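Local coordinates for protein acarbose Kinase Mak1 (Uncultured bacterium, PDB 6WB4) that is an acarbose kinase of the human microbiome and pfkB carbohydrate kinase family that probably phosphorylates this antidiabetic drug at the expense of ATP, at residues B[252-265]-B[291-303]. Residues are numbered along the deposited sequence; the frame is centred on the assembly and turned at random.
Sequences ISIPGRPVVDSNGA and AVGGAWACGTLGT. With ATP (adenosine-5'-triphosphate), chain H.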
ATOM      1  N   ILE B 252     -25.800  16.162 -13.502  1.00 70.14           N
ATOM      2  CA  ILE B 252     -25.486  17.102 -14.569  1.00 65.90           C
ATOM      3  C   ILE B 252     -24.469  16.520 -15.545  1.00 61.10           C
ATOM      4  O   ILE B 252     -23.493  15.900 -15.134  1.00 70.08           O
ATOM      5  CB  ILE B 252     -24.969  18.432 -13.969  1.00 65.46           C
ATOM      6  CG1 ILE B 252     -26.147  19.273 -13.476  1.00 71.14           C
ATOM      7  CG2 ILE B 252     -24.162  19.217 -14.964  1.00 60.54           C
ATOM      8  CD1 ILE B 252     -25.769  20.641 -12.970  1.00 66.80           C
ATOM      9  N   SER B 253     -24.713  16.711 -16.838  1.00 60.44           N
ATOM     10  CA  SER B 253     -23.826  16.192 -17.875  1.00 71.94           C
ATOM     11  C   SER B 253     -22.970  17.289 -18.519  1.00 68.76           C
ATOM     12  O   SER B 253     -23.500  18.248 -19.068  1.00 76.66           O
ATOM     13  CB  SER B 253     -24.652  15.478 -18.946  1.00 79.37           C
ATOM     14  OG  SER B 253     -23.873  15.164 -20.087  1.00 85.29           O
ATOM     15  N   ILE B 254     -21.650  17.118 -18.481  1.00 59.66           N
ATOM     16  CA  ILE B 254     -20.710  18.100 -19.024  1.00 50.60           C
ATOM     17  C   ILE B 254     -20.070  17.644 -20.339  1.00 63.70           C
ATOM     18  O   ILE B 254     -19.265  16.704 -20.359  1.00 58.93           O
ATOM     19  CB  ILE B 254     -19.584  18.401 -18.001  1.00 67.04           C
ATOM     20  CG1 ILE B 254     -20.176  18.780 -16.636  1.00 50.78           C
ATOM     21  CG2 ILE B 254     -18.650  19.505 -18.512  1.00 61.12           C
ATOM     22  CD1 ILE B 254     -19.132  18.920 -15.555  1.00 42.37           C
ATOM     23  N   PRO B 255     -20.418  18.322 -21.447  1.00 68.45           N
ATOM     24  CA  PRO B 255     -19.896  17.967 -22.775  1.00 52.28           C
ATOM     25  C   PRO B 255     -18.366  17.959 -22.816  1.00 63.72           C
ATOM     26  O   PRO B 255     -17.729  18.900 -22.352  1.00 82.60           O
ATOM     27  CB  PRO B 255     -20.490  19.043 -23.686  1.00 50.08           C
ATOM     28  CG  PRO B 255     -21.764  19.453 -22.982  1.00 42.68           C
ATOM     29  CD  PRO B 255     -21.432  19.393 -21.517  1.00 39.98           C
ATOM     30  N   GLY B 256     -17.799  16.869 -23.326  1.00 66.72           N
ATOM     31  CA  GLY B 256     -16.361  16.672 -23.356  1.00 66.64           C
ATOM     32  C   GLY B 256     -15.807  15.961 -22.127  1.00 75.12           C
ATOM     33  O   GLY B 256     -14.662  15.504 -22.124  1.00 81.44           O
ATOM     34  N   ARG B 257     -16.627  15.839 -21.088  1.00 71.76           N
ATOM     35  CA  ARG B 257     -16.204  15.182 -19.857  1.00 74.30           C
ATOM     36  C   ARG B 257     -17.179  14.100 -19.428  1.00 78.87           C
ATOM     37  O   ARG B 257     -17.887  14.259 -18.431  1.00 77.57           O
ATOM     38  CB  ARG B 257     -16.045  16.195 -18.723  1.00 63.93           C
ATOM     39  CG  ARG B 257     -14.694  16.885 -18.700  1.00 75.55           C
ATOM     40  CD  ARG B 257     -14.570  17.806 -17.499  1.00 75.90           C
ATOM     41  NE  ARG B 257     -14.344  17.076 -16.255  1.00 75.83           N
ATOM     42  CZ  ARG B 257     -13.145  16.872 -15.718  1.00 79.62           C
ATOM     43  NH1 ARG B 257     -12.057  17.345 -16.316  1.00 65.38           N
ATOM     44  NH2 ARG B 257     -13.031  16.198 -14.579  1.00 87.84           N
ATOM     45  N   PRO B 258     -17.213  12.985 -20.171  1.00 61.63           N
ATOM     46  CA  PRO B 258     -18.157  11.943 -19.777  1.00 64.18           C
ATOM     47  C   PRO B 258     -17.741  11.317 -18.448  1.00 66.48           C
ATOM     48  O   PRO B 258     -16.600  11.492 -18.014  1.00 65.91           O
ATOM     49  CB  PRO B 258     -18.075  10.935 -20.937  1.00 61.38           C
ATOM     50  CG  PRO B 258     -16.685  11.089 -21.479  1.00 55.93           C
ATOM     51  CD  PRO B 258     -16.351  12.571 -21.292  1.00 57.30           C
ATOM     52  N   VAL B 259     -18.676  10.644 -17.790  1.00 68.33           N
ATOM     53  CA  VAL B 259     -18.403   9.978 -16.525  1.00 68.34           C
ATOM     54  C   VAL B 259     -17.397   8.829 -16.670  1.00 70.05           C
ATOM     55  O   VAL B 259     -17.567   7.931 -17.498  1.00 73.81           O
ATOM     56  CB  VAL B 259     -19.706   9.436 -15.901  1.00 68.86           C
ATOM     57  CG1 VAL B 259     -19.425   8.754 -14.570  1.00 55.92           C
ATOM     58  CG2 VAL B 259     -20.709  10.564 -15.731  1.00 66.30           C
ATOM     59  N   VAL B 260     -16.346   8.871 -15.859  1.00 69.05           N
ATOM     60  CA  VAL B 260     -15.339   7.821 -15.862  1.00 69.17           C
ATOM     61  C   VAL B 260     -15.101   7.246 -14.459  1.00 70.83           C
ATOM     62  O   VAL B 260     -14.810   6.072 -14.326  1.00 80.16           O
ATOM     63  CB  VAL B 260     -14.004   8.332 -16.453  1.00 75.58           C
ATOM     64  CG1 VAL B 260     -14.135   8.552 -17.955  1.00 68.27           C
ATOM     65  CG2 VAL B 260     -13.551   9.611 -15.749  1.00 70.94           C
ATOM     66  N   ASP B 261     -15.190   8.076 -13.423  1.00 82.17           N
ATOM     67  CA  ASP B 261     -15.002   7.615 -12.043  1.00 81.94           C
ATOM     68  C   ASP B 261     -15.767   8.489 -11.038  1.00 84.38           C
ATOM     69  O   ASP B 261     -15.472   9.677 -10.889  1.00 76.92           O
ATOM     70  CB  ASP B 261     -13.509   7.584 -11.701  1.00 76.64           C
ATOM     71  CG  ASP B 261     -13.233   7.054 -10.307  1.00 84.66           C
ATOM     72  OD1 ASP B 261     -14.135   6.425  -9.711  1.00 96.25           O
ATOM     73  OD2 ASP B 261     -12.099   7.250  -9.813  1.00 76.97           O
ATOM     74  N   SER B 262     -16.728   7.894 -10.334  1.00 85.50           N
ATOM     75  CA  SER B 262     -17.583   8.647  -9.415  1.00 74.80           C
ATOM     76  C   SER B 262     -17.147   8.586  -7.946  1.00 73.93           C
ATOM     77  O   SER B 262     -17.885   9.018  -7.066  1.00 75.14           O
ATOM     78  CB  SER B 262     -19.034   8.172  -9.537  1.00 72.15           C
ATOM     79  OG  SER B 262     -19.177   6.846  -9.061  1.00 88.78           O
ATOM     80  N   ASN B 263     -15.947   8.085  -7.678  1.00 74.43           N
ATOM     81  CA  ASN B 263     -15.460   8.054  -6.305  1.00 87.51           C
ATOM     82  C   ASN B 263     -14.797   9.359  -5.924  1.00 90.70           C
ATOM     83  O   ASN B 263     -13.859   9.809  -6.579  1.00 98.90           O
ATOM     84  CB  ASN B 263     -14.474   6.901  -6.083  1.00 91.89           C
ATOM     85  CG  ASN B 263     -15.171   5.580  -5.833  1.00 89.55           C
ATOM     86  OD1 ASN B 263     -15.293   4.750  -6.731  1.00 90.79           O
ATOM     87  ND2 ASN B 263     -15.649   5.387  -4.604  1.00 82.67           N
ATOM     88  N   GLY B 264     -15.313   9.982  -4.874  1.00 88.56           N
ATOM     89  CA  GLY B 264     -14.763  11.237  -4.401  1.00 83.41           C
ATOM     90  C   GLY B 264     -15.659  12.382  -4.816  1.00 79.66           C
ATOM     91  O   GLY B 264     -15.410  13.541  -4.477  1.00 94.17           O
ATOM     92  N   ALA B 265     -16.711  12.046  -5.554  1.00 65.60           N
ATOM     93  CA  ALA B 265     -17.636  13.039  -6.081  1.00 63.31           C
ATOM     94  C   ALA B 265     -18.273  13.823  -4.941  1.00 68.12           C
ATOM     95  O   ALA B 265     -18.372  15.049  -5.003  1.00 68.52           O
ATOM     96  CB  ALA B 265     -18.696  12.377  -6.937  1.00 56.55           C
ATOM     97  N   ALA B 291     -24.059  20.037  -7.518  1.00 61.42           N
ATOM     98  CA  ALA B 291     -24.172  19.062  -8.609  1.00 59.20           C
ATOM     99  C   ALA B 291     -23.095  19.256  -9.686  1.00 72.41           C
ATOM    100  O   ALA B 291     -22.546  18.268 -10.190  1.00 70.34           O
ATOM    101  CB  ALA B 291     -25.551  19.133  -9.239  1.00 39.64           C
ATOM    102  N   VAL B 292     -22.784  20.517 -10.019  1.00 65.22           N
ATOM    103  CA  VAL B 292     -21.745  20.817 -11.014  1.00 60.89           C
ATOM    104  C   VAL B 292     -20.393  20.324 -10.513  1.00 57.97           C
ATOM    105  O   VAL B 292     -19.649  19.654 -11.248  1.00 56.51           O
ATOM    106  CB  VAL B 292     -21.664  22.336 -11.358  1.00 59.04           C
ATOM    107  CG1 VAL B 292     -20.446  22.630 -12.230  1.00 53.42           C
ATOM    108  CG2 VAL B 292     -22.945  22.820 -12.051  1.00 51.60           C
ATOM    109  N   GLY B 293     -20.078  20.662  -9.266  1.00 44.09           N
ATOM    110  CA  GLY B 293     -18.880  20.153  -8.625  1.00 48.42           C
ATOM    111  C   GLY B 293     -18.838  18.635  -8.720  1.00 58.98           C
ATOM    112  O   GLY B 293     -17.825  18.070  -9.117  1.00 61.73           O
ATOM    113  N   GLY B 294     -19.951  17.983  -8.380  1.00 52.74           N
ATOM    114  CA  GLY B 294     -20.066  16.541  -8.478  1.00 54.80           C
ATOM    115  C   GLY B 294     -19.814  15.996  -9.878  1.00 65.83           C
ATOM    116  O   GLY B 294     -19.076  15.019 -10.049  1.00 51.06           O
ATOM    117  N   ALA B 295     -20.432  16.615 -10.882  1.00 59.67           N
ATOM    118  CA  ALA B 295     -20.267  16.172 -12.265  1.00 56.43           C
ATOM    119  C   ALA B 295     -18.820  16.286 -12.729  1.00 59.64           C
ATOM    120  O   ALA B 295     -18.310  15.422 -13.448  1.00 67.38           O
ATOM    121  CB  ALA B 295     -21.167  16.964 -13.185  1.00 51.04           C
ATOM    122  N   TRP B 296     -18.160  17.354 -12.305  1.00 65.73           N
ATOM    123  CA  TRP B 296     -16.785  17.582 -12.710  1.00 66.88           C
ATOM    124  C   TRP B 296     -15.881  16.470 -12.207  1.00 69.18           C
ATOM    125  O   TRP B 296     -15.128  15.871 -12.983  1.00 70.92           O
ATOM    126  CB  TRP B 296     -16.291  18.931 -12.199  1.00 55.68           C
ATOM    127  CG  TRP B 296     -14.927  19.269 -12.686  1.00 52.88           C
ATOM    128  CD1 TRP B 296     -13.734  19.018 -12.066  1.00 49.56           C
ATOM    129  CD2 TRP B 296     -14.611  19.901 -13.927  1.00 57.13           C
ATOM    130  NE1 TRP B 296     -12.690  19.479 -12.847  1.00 55.08           N
ATOM    131  CE2 TRP B 296     -13.208  20.017 -13.997  1.00 54.27           C
ATOM    132  CE3 TRP B 296     -15.382  20.389 -14.987  1.00 50.47           C
ATOM    133  CZ2 TRP B 296     -12.568  20.599 -15.082  1.00 61.39           C
ATOM    134  CZ3 TRP B 296     -14.745  20.964 -16.058  1.00 46.00           C
ATOM    135  CH2 TRP B 296     -13.352  21.066 -16.102  1.00 48.84           C
ATOM    136  N   ALA B 297     -15.997  16.171 -10.916  1.00 65.78           N
ATOM    137  CA  ALA B 297     -15.200  15.120 -10.290  1.00 68.13           C
ATOM    138  C   ALA B 297     -15.373  13.779 -11.002  1.00 64.62           C
ATOM    139  O   ALA B 297     -14.410  13.042 -11.190  1.00 64.74           O
ATOM    140  CB  ALA B 297     -15.569  14.987  -8.819  1.00 68.64           C
ATOM    141  N   CYS B 298     -16.603  13.470 -11.395  1.00 61.78           N
ATOM    142  CA  CYS B 298     -16.903  12.201 -12.045  1.00 68.49           C
ATOM    143  C   CYS B 298     -16.213  12.014 -13.397  1.00 76.12           C
ATOM    144  O   CYS B 298     -16.017  10.884 -13.845  1.00 77.89           O
ATOM    145  CB  CYS B 298     -18.407  12.060 -12.220  1.00 71.84           C
ATOM    146  SG  CYS B 298     -19.245  11.759 -10.683  1.00 74.57           S
ATOM    147  N   GLY B 299     -15.830  13.116 -14.032  1.00 74.24           N
ATOM    148  CA  GLY B 299     -15.207  13.047 -15.341  1.00 61.61           C
ATOM    149  C   GLY B 299     -13.700  12.998 -15.255  1.00 65.99           C
ATOM    150  O   GLY B 299     -13.002  13.152 -16.252  1.00 82.56           O
ATOM    151  N   THR B 300     -13.199  12.796 -14.044  1.00 69.71           N
ATOM    152  CA  THR B 300     -11.768  12.733 -13.808  1.00 77.23           C
ATOM    153  C   THR B 300     -11.445  11.334 -13.285  1.00 87.39           C
ATOM    154  O   THR B 300     -12.261  10.700 -12.613  1.00101.43           O
ATOM    155  CB  THR B 300     -11.290  13.828 -12.809  1.00 90.46           C
ATOM    156  OG1 THR B 300      -9.944  14.207 -13.114  1.00 94.17           O
ATOM    157  CG2 THR B 300     -11.351  13.346 -11.361  1.00 90.72           C
ATOM    158  N   LEU B 301     -10.273  10.830 -13.636  1.00 88.56           N
ATOM    159  CA  LEU B 301      -9.866   9.508 -13.193  1.00 90.39           C
ATOM    160  C   LEU B 301      -9.129   9.691 -11.865  1.00 92.50           C
ATOM    161  O   LEU B 301      -8.181  10.471 -11.777  1.00 93.56           O
ATOM    162  CB  LEU B 301      -8.988   8.838 -14.249  1.00 94.32           C
ATOM    163  CG  LEU B 301      -9.121   7.329 -14.453  1.00103.14           C
ATOM    164  CD1 LEU B 301     -10.566   6.893 -14.299  1.00105.59           C
ATOM    165  CD2 LEU B 301      -8.596   6.942 -15.828  1.00104.59           C
ATOM    166  N   GLY B 302      -9.558   8.972 -10.831  1.00 85.07           N
ATOM    167  CA  GLY B 302      -8.995   9.149  -9.500  1.00 72.67           C
ATOM    168  C   GLY B 302     -10.070   9.674  -8.570  1.00 83.28           C
ATOM    169  O   GLY B 302     -11.191   9.932  -9.012  1.00 82.45           O
ATOM    170  N   THR B 303      -9.748   9.851  -7.291  1.00 90.93           N
ATOM    171  CA  THR B 303     -10.758  10.339  -6.355  1.00 94.98           C
ATOM    172  C   THR B 303     -10.658  11.837  -6.080  1.00101.78           C
ATOM    173  O   THR B 303     -11.679  12.500  -5.901  1.00105.82           O
ATOM    174  CB  THR B 303     -10.698   9.594  -5.003  1.00 93.03           C
ATOM    175  OG1 THR B 303      -9.401   9.756  -4.418  1.00 97.31           O
ATOM    176  CG2 THR B 303     -11.001   8.108  -5.189  1.00 90.01           C
TER
HETATM  177  PG  ATP H 302     -17.825   9.410  -1.108  0.84197.01           P
HETATM  178  O1G ATP H 302     -17.218   8.454  -2.111  0.84196.83           O
HETATM  179  O2G ATP H 302     -18.452   8.746   0.096  0.84196.21           O
HETATM  180  O3G ATP H 302     -16.958  10.602  -0.784  0.84190.67           O
HETATM  181  PB  ATP H 302     -20.377   9.165  -2.272  0.84204.80           P
HETATM  182  O1B ATP H 302     -19.923   7.923  -3.003  0.84204.81           O
HETATM  183  O2B ATP H 302     -21.258   9.047  -1.048  0.84198.26           O
HETATM  184  O3B ATP H 302     -19.080  10.045  -1.891  0.84220.98           O
HETATM  185  PA  ATP H 302     -22.359   9.653  -4.215  0.84214.78           P
HETATM  186  O1A ATP H 302     -23.537   9.427  -3.295  0.84210.75           O
HETATM  187  O2A ATP H 302     -21.901   8.538  -5.128  0.84212.69           O
HETATM  188  O3A ATP H 302     -21.107  10.139  -3.325  0.84214.41           O
HETATM  189  O5' ATP H 302     -22.641  10.966  -5.112  0.84144.03           O
HETATM  190  C5' ATP H 302     -22.459  12.272  -4.555  0.84137.72           C
HETATM  191  C4' ATP H 302     -22.904  13.379  -5.513  0.84129.89           C
HETATM  192  O4' ATP H 302     -22.001  13.499  -6.618  0.84128.41           O
HETATM  193  C3' ATP H 302     -24.291  13.144  -6.093  0.84126.90           C
HETATM  194  O3' ATP H 302     -25.273  13.922  -5.410  0.84129.06           O
HETATM  195  C2' ATP H 302     -24.194  13.580  -7.540  0.84124.80           C
HETATM  196  O2' ATP H 302     -24.762  14.883  -7.721  0.84118.30           O
HETATM  197  C1' ATP H 302     -22.709  13.595  -7.857  0.84128.33           C
HETATM  198  N9  ATP H 302     -22.477  12.355  -8.629  0.84133.46           N
HETATM  199  C8  ATP H 302     -21.947  11.215  -8.144  0.84136.46           C
HETATM  200  N7  ATP H 302     -21.886  10.253  -9.099  0.84135.31           N
HETATM  201  C5  ATP H 302     -22.398  10.784 -10.226  0.84131.94           C
HETATM  202  C6  ATP H 302     -22.629  10.315 -11.608  0.84125.83           C
HETATM  203  N6  ATP H 302     -22.292   9.057 -11.975  0.84124.55           N
HETATM  204  N1  ATP H 302     -23.184  11.185 -12.481  0.84125.78           N
HETATM  205  C2  ATP H 302     -23.518  12.440 -12.122  0.84122.95           C
HETATM  206  N3  ATP H 302     -23.336  12.934 -10.886  0.84120.33           N
HETATM  207  C4  ATP H 302     -22.788  12.169  -9.913  0.84129.16           C
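Arg257 lays its guanidinium flat over the indole of Trp296, the two planes only 5° apart and CZ 3.8 Å from the centroid of the six-membered ring, a stacked cation-pi pair. CD rests over the same ring face as a CH-pi contact, and the bend at chi3 (76°) then swings NE and the guanidinium over the ring; NH2 reaches the backbone and donates to Trp296 O at 2.7 Å. That carbonyl also takes Gly299 N, from the other face of its plane. The indole is fixed further by NE1, hydrogen-bonded to Ser306 OG. Along the helix, Ile254 sets CD1 at the indole edge and 3.7 Å from Ala295 CB, while Ile252 meets Val292 with its own CD1. Further along, Cys298 O is gripped twice, by Val260 N and Asp261 N in nearly straight bonds. Asp261 uses both carboxylate oxygens: OD2 accepts from Gly302 N through its anti lone pair, and OD1, met from above the carboxylate plane by Asn263 N, closes an Asx turn. Cys298 SG lies 3.8 Å from Ser262 CB and against the adenine. With Val259 near N6 and Ala265 near the ribose, the two segments line the nucleotide pocket of this ribokinase-like (pfkB) fold, where Gly264 stands at the N-cap position of helix 265-280 close to the gamma-phosphate.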